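Local coordinates for protein beta-d-glucoside glucohydrolase (Hypocrea jecorina, PDB 3ZZ1) that probably hydrolyses terminal, non-reducing beta-D-glucosyl residues to release beta-D-glucose, a step in cellulose degradation, at residues Ile358-His361 against Ala362-Ser365; Pro366-Asp370 against Lys371-Asp375; Tyr678-Thr681 against Ala682-Lys685; Asn175-Asp178 against Arg179-His182. One frame throughout, in Å; residues are numbered along the deposited sequence. Where two conformers were deposited one is given.

How the contacts relate
Contacts 1 and 2 follow directly on one another in a single irregular loop of the C-terminal family 3 domain, their centres about 7 Å apart, and side chains of each bond to the other. Contacts 3 and 4 are distant from this pair and belong to different domains, a hairpin of the fibronectin-like domain and a helix start of the N-terminal one; they meet through W679 and D178. Contact 3 is a surface contact; the other three are partly buried. Their chemistry differs accordingly: turn bonds and a guanidinium in contact 1, a disulfide in contact 2, a bulged hairpin in contact 3 and a capped helix in contact 4.

Contact 1 (Ile358-His361 against Ala362-Ser365); sequences IGNH and ARNS
G359 and R363 close a turn of the main chain: R363 N donates to G359 O over 3.2 Å, four residues back, although the N-H points somewhat off line (136°). A wider, weak bond from S365 N to N360 O, 3.3 Å long, spans six residues as in a pi turn, and N364 takes the left-handed backbone conformation that lets the chain bend back there. A water joins the two segments, accepting from G359 N at 2.9 Å and from A362 N at 2.8 Å. I358 sends CG2 anti to its own nitrogen and against the aliphatic start of R363, CG2 to CG 3.6 Å, while its CD1 rests on A362 CB at 3.8 Å. This irregular loop follows strand 348-352 of the six-stranded sheet in the C-terminal family 3 domain and leads on to helix 395-404. A bend at chi3 (-72°) folds R363 back over its own turn, one guanidinium face lying above G359 C. Its NH2 reaches N360 OD1 at 3.2 Å in a nearly straight bond that keeps to the guanidinium plane but arrives from above the amide plane rather than on a lone pair, the two planes being 70° apart. S365 comes up beside the same amide, CB to N360 CB 3.6 Å, while its OG is bonded to the S367 hydroxyl. H361 turns the other way, its ring meeting Y389 and its two nitrogens bonding weakly to A377 O and M380 O.

Contact 2 (Pro366-Asp370 against Lys371-Asp375); sequences PSCND and KGCDD
C368 and K371 open a pair of overlapping tight turns: K371 N bonds weakly to C368 O, and one residue further G372 N donates to N369 O at 2.9 Å. D370 and K371, the central residues of the second turn, both have left-handed backbone angles, and G372 is the centre of an inverse gamma turn, so the chain doubles back within a few residues. The C368-C373 disulfide closes this small loop of the C-terminal family 3 domain, SG to SG 2.0 Å with a C-S-S-C torsion of -100°. The two cysteines reach the bridge differently: C368 extends SG away from its backbone nitrogen (chi1 -153°), whereas C373 tucks SG between its nitrogen and carbonyl carbon (chi1 79°), and these two first torsions together let the sulfurs meet. Covalently tied at both ends, the turns have little freedom to open. The D370 carboxylate ties the loop to other parts of the chain, by a salt bridge with R67 of the N-terminal domain and a hydrogen bond with Y443. K371 curls instead back along the loop, bent at chi2 and chi4, its ammonium bonding to N364 OD1. A water completes the link: it accepts from K371 NZ at 2.7 Å and donates to C368 O, also at 2.7 Å.

Contact 3 (Tyr678-Thr681 against Ala682-Lys685); sequences YWDT and ASQK
D680 and S683 meet at the end of a beta hairpin with a G1 beta bulge, Q684 and K685 both facing D680. D680 holds CG anti to its backbone N (chi1 178°), which carries OD2 to two donors of S683; it accepts on its anti side from S683 OG at 2.6 Å and from S683 N at 2.9 Å, and this pair fixes the carboxylate. The strands pair through D680 N to K685 O and K685 N to D680 O. T681 O accepts two bonds from Q684, one from its backbone N and one from NE2, which lies on a lone pair at 3.1 Å in a straight bond (161°). W679 lays one ring face against the Q684-K685 peptide, CH2 3.3 Å from Q684 O. Further out, W679 NE1 donates to D178, its ring stacks on H182, and Q684 OE1 bonds to Y217, so the fibronectin-like domain leans on the N-terminal one. Replacing W679 with an alanine would probably open a gap beside the bulge and leave D178 without its indole donor. The other oxygen of D680, OD1, accepts from a water at 2.7 Å, which in turn accepts from A682 N at 3.0 Å.

Contact 4 (Asn175-Asp178 against Arg179-His182); sequences NPDD and RTLH
D177 folds its carboxylate back between its own nitrogen and carbonyl carbon (chi1 62°), and T180 holds OG1 beside its own nitrogen (chi1 -59°), so two donors of T180 face the two oxygens of D177. T180 N reaches OD2 at 3.0 Å from above the carboxylate plane, and T180 OG1 gives its proton to OD1 at 2.6 Å on the syn side. D177 is thus the N-cap of helix 178-194, in the TIM-barrel-like N-terminal domain. The first helical bonds follow, L181 N to D177 O and H182 N to D178 O, both at 3.1 Å. P176, just before the cap, adds apolar cover: its CB lies 3.9 Å from T180 CG2, and its CG faces L181 CB more loosely, in the positions of a hydrophobic staple. D178 swings its carboxylate to the other flank of the helix, where OD1 comes 3.2 Å from H182 CD2 with the two planes 57° apart; D178 O also meets that ring at its edge, CD2 to O 3.1 Å. The ring is held from beyond, NE2 bonding to the Y217 hydroxyl. R179 runs out extended to E183, R645 and T646. A leucine in place of D178 would probably leave the W679 indole nitrogen without its acceptor and put an uncharged group against H182. Two carboxylates at the first turn would probably interact favourably with the positive end of the helix dipole, and the second of them also serves the domain interface.

Contact 1 (Ile358-His361 against Ala362-Ser365)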
loop_
_atom_site.group_PDB
_atom_site.type_symbol
_atom_site.label_atom_id
_atom_site.label_comp_id
_atom_site.label_asym_id
_atom_site.label_seq_id
_atom_site.Cartn_x
_atom_site.Cartn_y
_atom_site.Cartn_z
ATOM N N ILE A 358 4.068 25.696 2.790
ATOM C CA ILE A 358 2.787 25.346 3.406
ATOM C C ILE A 358 1.629 25.925 2.585
ATOM O O ILE A 358 1.624 27.114 2.258
ATOM C CB ILE A 358 2.702 25.867 4.873
ATOM C CG1 ILE A 358 3.732 25.172 5.783
ATOM C CG2 ILE A 358 1.284 25.729 5.434
ATOM C CD1 ILE A 358 3.486 23.688 6.022
ATOM N N GLY A 359 0.664 25.071 2.250
ATOM C CA GLY A 359 -0.548 25.490 1.559
ATOM C C GLY A 359 -1.780 24.915 2.235
ATOM O O GLY A 359 -1.710 24.465 3.380
ATOM N N ASN A 360 -2.904 24.922 1.522
ATOM C CA ASN A 360 -4.177 24.445 2.065
ATOM C C ASN A 360 -4.197 22.939 2.338
ATOM O O ASN A 360 -4.970 22.464 3.167
ATOM C CB ASN A 360 -5.340 24.839 1.148
ATOM C CG ASN A 360 -5.705 26.315 1.253
ATOM O OD1 ASN A 360 -5.519 26.954 2.292
ATOM N ND2 ASN A 360 -6.241 26.859 0.171
ATOM N N HIS A 361 -3.339 22.201 1.639
ATOM C CA HIS A 361 -3.180 20.765 1.857
ATOM C C HIS A 361 -2.588 20.469 3.239
ATOM O O HIS A 361 -3.135 19.669 4.002
ATOM C CB HIS A 361 -2.305 20.155 0.760
ATOM C CG HIS A 361 -2.100 18.682 0.907
ATOM N ND1 HIS A 361 -0.981 18.143 1.505
ATOM C CD2 HIS A 361 -2.882 17.635 0.555
ATOM C CE1 HIS A 361 -1.082 16.827 1.509
ATOM N NE2 HIS A 361 -2.224 16.494 0.937
ATOM N N ALA A 362 -1.480 21.137 3.555
ATOM C CA ALA A 362 -0.794 20.968 4.835
ATOM C C ALA A 362 -1.595 21.515 6.023
ATOM O O ALA A 362 -1.470 21.007 7.141
ATOM C CB ALA A 362 0.577 21.623 4.778
ATOM N N ARG A 363 -2.423 22.529 5.763
ATOM C CA ARG A 363 -3.140 23.276 6.811
ATOM C C ARG A 363 -4.450 22.658 7.333
ATOM O O ARG A 363 -5.018 23.158 8.316
ATOM C CB ARG A 363 -3.393 24.724 6.357
ATOM C CG ARG A 363 -2.148 25.606 6.365
ATOM C CD ARG A 363 -2.475 27.085 6.138
ATOM N NE ARG A 363 -2.886 27.371 4.763
ATOM C CZ ARG A 363 -2.194 28.110 3.895
ATOM N NH1 ARG A 363 -1.041 28.664 4.240
ATOM N NH2 ARG A 363 -2.669 28.295 2.665
ATOM N N ASN A 364 -4.922 21.579 6.705
ATOM C CA ASN A 364 -6.264 21.032 6.994
ATOM C C ASN A 364 -7.359 22.076 6.716
ATOM O O ASN A 364 -8.231 22.333 7.555
ATOM C CB ASN A 364 -6.378 20.501 8.438
ATOM C CG ASN A 364 -5.244 19.552 8.818
ATOM O OD1 ASN A 364 -4.738 18.796 7.987
ATOM N ND2 ASN A 364 -4.848 19.589 10.089
ATOM N N SER A 365 -7.285 22.682 5.533
ATOM C CA SER A 365 -8.152 23.799 5.159
ATOM C C SER A 365 -9.567 23.347 4.800
ATOM O O SER A 365 -9.752 22.237 4.304
ATOM C CB SER A 365 -7.525 24.562 3.989
ATOM O OG SER A 365 -8.432 25.485 3.409
HETATM O O HOH W 1 0.209 22.279 1.608
#

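Contact 2 (Pro366-Asp370 against Lys371-Asp375)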
loop_
_atom_site.group_PDB
_atom_site.type_symbol
_atom_site.label_atom_id
_atom_site.label_comp_id
_atom_site.label_asym_id
_atom_site.label_seq_id
_atom_site.Cartn_x
_atom_site.Cartn_y
_atom_site.Cartn_z
ATOM N N PRO A 366 -10.574 24.206 5.063
ATOM C CA PRO A 366 -11.949 23.987 4.587
ATOM C C PRO A 366 -12.036 23.809 3.064
ATOM O O PRO A 366 -13.017 23.258 2.562
ATOM C CB PRO A 366 -12.668 25.271 4.999
ATOM C CG PRO A 366 -11.925 25.743 6.199
ATOM C CD PRO A 366 -10.485 25.372 5.966
ATOM N N SER A 367 -11.017 24.271 2.339
ATOM C CA SER A 367 -10.961 24.071 0.893
ATOM C C SER A 367 -10.341 22.725 0.523
ATOM O O SER A 367 -10.259 22.376 -0.656
ATOM C CB SER A 367 -10.207 25.216 0.214
ATOM O OG SER A 367 -8.823 25.168 0.505
ATOM N N CYS A 368 -9.924 21.966 1.536
ATOM C CA CYS A 368 -9.186 20.733 1.313
ATOM C C CYS A 368 -9.667 19.587 2.211
ATOM O O CYS A 368 -8.858 18.899 2.836
ATOM C CB CYS A 368 -7.682 20.991 1.503
ATOM S SG CYS A 368 -6.596 19.877 0.577
ATOM N N ASN A 369 -10.985 19.387 2.273
ATOM C CA ASN A 369 -11.557 18.239 2.985
ATOM C C ASN A 369 -11.139 16.920 2.330
ATOM O O ASN A 369 -11.055 16.826 1.099
ATOM C CB ASN A 369 -13.087 18.337 3.076
ATOM C CG ASN A 369 -13.560 19.382 4.091
ATOM O OD1 ASN A 369 -14.721 19.810 4.062
ATOM N ND2 ASN A 369 -12.670 19.794 4.991
ATOM N N ASP A 370 -10.876 15.914 3.166
ATOM C CA ASP A 370 -10.360 14.614 2.728
ATOM C C ASP A 370 -9.058 14.759 1.930
ATOM O O ASP A 370 -8.716 13.909 1.111
ATOM C CB ASP A 370 -11.423 13.837 1.935
ATOM C CG ASP A 370 -12.706 13.617 2.725
ATOM O OD1 ASP A 370 -12.715 13.802 3.964
ATOM O OD2 ASP A 370 -13.714 13.242 2.100
ATOM N N LYS A 371 -8.343 15.852 2.203
ATOM C CA LYS A 371 -7.141 16.248 1.474
ATOM C C LYS A 371 -7.360 16.350 -0.039
ATOM O O LYS A 371 -6.457 16.057 -0.832
ATOM C CB LYS A 371 -5.952 15.337 1.825
ATOM C CG LYS A 371 -5.498 15.443 3.277
ATOM C CD LYS A 371 -4.932 16.824 3.578
ATOM C CE LYS A 371 -4.637 16.996 5.060
ATOM N NZ LYS A 371 -5.759 17.623 5.785
ATOM N N GLY A 372 -8.563 16.782 -0.425
ATOM C CA GLY A 372 -8.934 16.944 -1.835
ATOM C C GLY A 372 -8.375 18.211 -2.462
ATOM O O GLY A 372 -9.129 19.057 -2.955
ATOM N N CYS A 373 -7.050 18.346 -2.425
ATOM C CA CYS A 373 -6.348 19.470 -3.048
ATOM C C CYS A 373 -4.850 19.202 -3.089
ATOM O O CYS A 373 -4.303 18.484 -2.239
ATOM C CB CYS A 373 -6.634 20.801 -2.333
ATOM S SG CYS A 373 -5.704 21.090 -0.799
ATOM N N ASP A 374 -4.204 19.765 -4.105
ATOM C CA ASP A 374 -2.756 19.764 -4.209
ATOM C C ASP A 374 -2.293 21.216 -4.117
ATOM O O ASP A 374 -1.840 21.808 -5.096
ATOM C CB ASP A 374 -2.307 19.111 -5.523
ATOM C CG ASP A 374 -0.798 18.958 -5.619
ATOM O OD1 ASP A 374 -0.110 19.050 -4.580
ATOM O OD2 ASP A 374 -0.295 18.747 -6.739
ATOM N N ASP A 375 -2.433 21.791 -2.929
ATOM C CA ASP A 375 -2.104 23.197 -2.723
ATOM C C ASP A 375 -0.953 23.333 -1.735
ATOM O O ASP A 375 -1.098 23.028 -0.551
ATOM C CB ASP A 375 -3.330 23.972 -2.240
ATOM C CG ASP A 375 -3.081 25.466 -2.168
ATOM O OD1 ASP A 375 -2.946 26.109 -3.235
ATOM O OD2 ASP A 375 -3.022 25.993 -1.041
HETATM O O HOH W 2 -8.162 18.863 5.403
#

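Contact 3 (Tyr678-Thr681 against Ala682-Lys685)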
loop_
_atom_site.group_PDB
_atom_site.type_symbol
_atom_site.label_atom_id
_atom_site.label_comp_id
_atom_site.label_asym_id
_atom_site.label_seq_id
_atom_site.Cartn_x
_atom_site.Cartn_y
_atom_site.Cartn_z
ATOM N N TYR A 678 2.779 -21.655 -9.199
ATOM C CA TYR A 678 1.809 -20.950 -10.025
ATOM C C TYR A 678 0.434 -21.538 -9.696
ATOM O O TYR A 678 0.340 -22.654 -9.180
ATOM C CB TYR A 678 2.137 -21.109 -11.519
ATOM C CG TYR A 678 1.986 -22.531 -12.019
ATOM C CD1 TYR A 678 3.038 -23.436 -11.924
ATOM C CD2 TYR A 678 0.780 -22.973 -12.566
ATOM C CE1 TYR A 678 2.901 -24.742 -12.358
ATOM C CE2 TYR A 678 0.628 -24.280 -13.009
ATOM C CZ TYR A 678 1.692 -25.159 -12.902
ATOM O OH TYR A 678 1.558 -26.450 -13.336
ATOM N N TRP A 679 -0.628 -20.790 -9.979
ATOM C CA TRP A 679 -1.985 -21.273 -9.729
ATOM C C TRP A 679 -2.486 -22.063 -10.934
ATOM O O TRP A 679 -2.586 -21.518 -12.032
ATOM C CB TRP A 679 -2.920 -20.098 -9.438
ATOM C CG TRP A 679 -4.367 -20.486 -9.254
ATOM C CD1 TRP A 679 -5.367 -20.377 -10.178
ATOM C CD2 TRP A 679 -4.967 -21.030 -8.074
ATOM N NE1 TRP A 679 -6.553 -20.820 -9.647
ATOM C CE2 TRP A 679 -6.337 -21.225 -8.356
ATOM C CE3 TRP A 679 -4.481 -21.369 -6.802
ATOM C CZ2 TRP A 679 -7.232 -21.746 -7.411
ATOM C CZ3 TRP A 679 -5.369 -21.893 -5.861
ATOM C CH2 TRP A 679 -6.731 -22.072 -6.172
ATOM N N ASP A 680 -2.784 -23.343 -10.727
ATOM C CA ASP A 680 -3.380 -24.175 -11.773
ATOM C C ASP A 680 -4.897 -24.091 -11.665
ATOM O O ASP A 680 -5.473 -24.538 -10.669
ATOM C CB ASP A 680 -2.913 -25.631 -11.661
ATOM C CG ASP A 680 -3.548 -26.529 -12.716
ATOM O OD1 ASP A 680 -3.124 -26.462 -13.888
ATOM O OD2 ASP A 680 -4.473 -27.298 -12.376
ATOM N N THR A 681 -5.523 -23.518 -12.696
ATOM C CA THR A 681 -6.972 -23.287 -12.698
ATOM C C THR A 681 -7.792 -24.578 -12.655
ATOM O O THR A 681 -8.724 -24.684 -11.858
ATOM C CB THR A 681 -7.443 -22.357 -13.872
ATOM O OG1 THR A 681 -8.873 -22.387 -13.978
ATOM C CG2 THR A 681 -6.843 -22.772 -15.207
ATOM N N ALA A 682 -7.443 -25.554 -13.490
ATOM C CA ALA A 682 -8.197 -26.810 -13.574
ATOM C C ALA A 682 -8.331 -27.531 -12.233
ATOM O O ALA A 682 -9.418 -27.973 -11.876
ATOM C CB ALA A 682 -7.596 -27.737 -14.638
ATOM N N SER A 683 -7.234 -27.632 -11.486
ATOM C CA SER A 683 -7.249 -28.312 -10.186
ATOM C C SER A 683 -7.460 -27.366 -8.996
ATOM O O SER A 683 -7.610 -27.822 -7.860
ATOM C CB SER A 683 -5.970 -29.134 -9.993
ATOM O OG SER A 683 -4.815 -28.311 -10.035
ATOM N N GLN A 684 -7.486 -26.057 -9.263
ATOM C CA GLN A 684 -7.621 -25.025 -8.216
ATOM C C GLN A 684 -6.590 -25.235 -7.099
ATOM O O GLN A 684 -6.925 -25.306 -5.913
ATOM C CB GLN A 684 -9.057 -24.954 -7.661
ATOM C CG GLN A 684 -10.124 -24.587 -8.699
ATOM C CD GLN A 684 -10.311 -23.087 -8.864
ATOM O OE1 GLN A 684 -10.967 -22.430 -8.046
ATOM N NE2 GLN A 684 -9.762 -22.542 -9.945
ATOM N N LYS A 685 -5.330 -25.345 -7.506
ATOM C CA LYS A 685 -4.237 -25.636 -6.591
ATOM C C LYS A 685 -2.985 -24.880 -6.991
ATOM O O LYS A 685 -2.761 -24.614 -8.174
ATOM C CB LYS A 685 -3.941 -27.139 -6.567
ATOM C CG LYS A 685 -4.971 -27.963 -5.806
ATOM C CD LYS A 685 -4.847 -29.441 -6.119
ATOM C CE LYS A 685 -6.067 -30.208 -5.630
ATOM N NZ LYS A 685 -6.275 -30.016 -4.170
HETATM O O HOH W 3 -5.117 -25.467 -15.421
#

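Contact 4 (Asn175-Asp178 against Arg179-His182)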
loop_
_atom_site.group_PDB
_atom_site.type_symbol
_atom_site.label_atom_id
_atom_site.label_comp_id
_atom_site.label_asym_id
_atom_site.label_seq_id
_atom_site.Cartn_x
_atom_site.Cartn_y
_atom_site.Cartn_z
ATOM N N ASN A 175 -13.018 -8.488 -15.138
ATOM C CA ASN A 175 -13.197 -9.873 -15.590
ATOM C C ASN A 175 -11.903 -10.598 -15.999
ATOM O O ASN A 175 -11.801 -11.072 -17.134
ATOM C CB ASN A 175 -14.201 -9.947 -16.758
ATOM C CG ASN A 175 -15.485 -9.169 -16.502
ATOM O OD1 ASN A 175 -15.950 -9.059 -15.370
ATOM N ND2 ASN A 175 -16.069 -8.631 -17.572
ATOM N N PRO A 176 -10.920 -10.715 -15.084
ATOM C CA PRO A 176 -9.725 -11.464 -15.478
ATOM C C PRO A 176 -9.978 -12.966 -15.515
ATOM O O PRO A 176 -10.967 -13.437 -14.948
ATOM C CB PRO A 176 -8.732 -11.147 -14.354
ATOM C CG PRO A 176 -9.591 -10.930 -13.169
ATOM C CD PRO A 176 -10.826 -10.239 -13.691
ATOM N N ASP A 177 -9.083 -13.701 -16.172
ATOM C CA ASP A 177 -9.072 -15.164 -16.096
ATOM C C ASP A 177 -8.778 -15.618 -14.663
ATOM O O ASP A 177 -8.306 -14.828 -13.830
ATOM C CB ASP A 177 -8.042 -15.757 -17.067
ATOM C CG ASP A 177 -6.618 -15.330 -16.741
ATOM O OD1 ASP A 177 -6.206 -14.233 -17.160
ATOM O OD2 ASP A 177 -5.910 -16.081 -16.049
ATOM N N ASP A 178 -9.055 -16.888 -14.383
ATOM C CA ASP A 178 -8.909 -17.439 -13.038
ATOM C C ASP A 178 -7.479 -17.349 -12.496
ATOM O O ASP A 178 -7.277 -16.936 -11.352
ATOM C CB ASP A 178 -9.404 -18.886 -12.995
ATOM C CG ASP A 178 -9.324 -19.486 -11.608
ATOM O OD1 ASP A 178 -10.171 -19.143 -10.759
ATOM O OD2 ASP A 178 -8.409 -20.303 -11.367
ATOM N N ARG A 179 -6.494 -17.728 -13.310
ATOM C CA ARG A 179 -5.102 -17.700 -12.863
ATOM C C ARG A 179 -4.662 -16.288 -12.476
ATOM O O ARG A 179 -3.997 -16.111 -11.455
ATOM C CB ARG A 179 -4.146 -18.308 -13.897
ATOM C CG ARG A 179 -2.721 -18.465 -13.364
ATOM C CD ARG A 179 -1.780 -19.093 -14.376
ATOM N NE ARG A 179 -0.389 -18.920 -13.958
ATOM C CZ ARG A 179 0.659 -18.930 -14.777
ATOM N NH1 ARG A 179 0.495 -19.109 -16.083
ATOM N NH2 ARG A 179 1.879 -18.747 -14.285
ATOM N N THR A 180 -5.048 -15.298 -13.280
ATOM C CA THR A 180 -4.740 -13.897 -13.000
ATOM C C THR A 180 -5.368 -13.445 -11.683
ATOM O O THR A 180 -4.710 -12.792 -10.866
ATOM C CB THR A 180 -5.204 -12.967 -14.147
ATOM O OG1 THR A 180 -4.552 -13.351 -15.362
ATOM C CG2 THR A 180 -4.861 -11.510 -13.850
ATOM N N LEU A 181 -6.637 -13.798 -11.483
ATOM C CA LEU A 181 -7.342 -13.462 -10.255
ATOM C C LEU A 181 -6.583 -13.963 -9.027
ATOM O O LEU A 181 -6.396 -13.215 -8.069
ATOM C CB LEU A 181 -8.781 -14.008 -10.270
ATOM C CG LEU A 181 -9.605 -13.882 -8.976
ATOM C CD1 LEU A 181 -9.832 -12.425 -8.598
ATOM C CD2 LEU A 181 -10.932 -14.607 -9.090
ATOM N N HIS A 182 -6.127 -15.215 -9.086
ATOM C CA HIS A 182 -5.491 -15.884 -7.949
ATOM C C HIS A 182 -4.021 -15.514 -7.758
ATOM O O HIS A 182 -3.589 -15.226 -6.642
ATOM C CB HIS A 182 -5.587 -17.398 -8.111
ATOM C CG HIS A 182 -6.936 -17.958 -7.793
ATOM N ND1 HIS A 182 -7.294 -18.359 -6.525
ATOM C CD2 HIS A 182 -8.010 -18.198 -8.582
ATOM C CE1 HIS A 182 -8.534 -18.808 -6.541
ATOM N NE2 HIS A 182 -8.990 -18.731 -7.778
#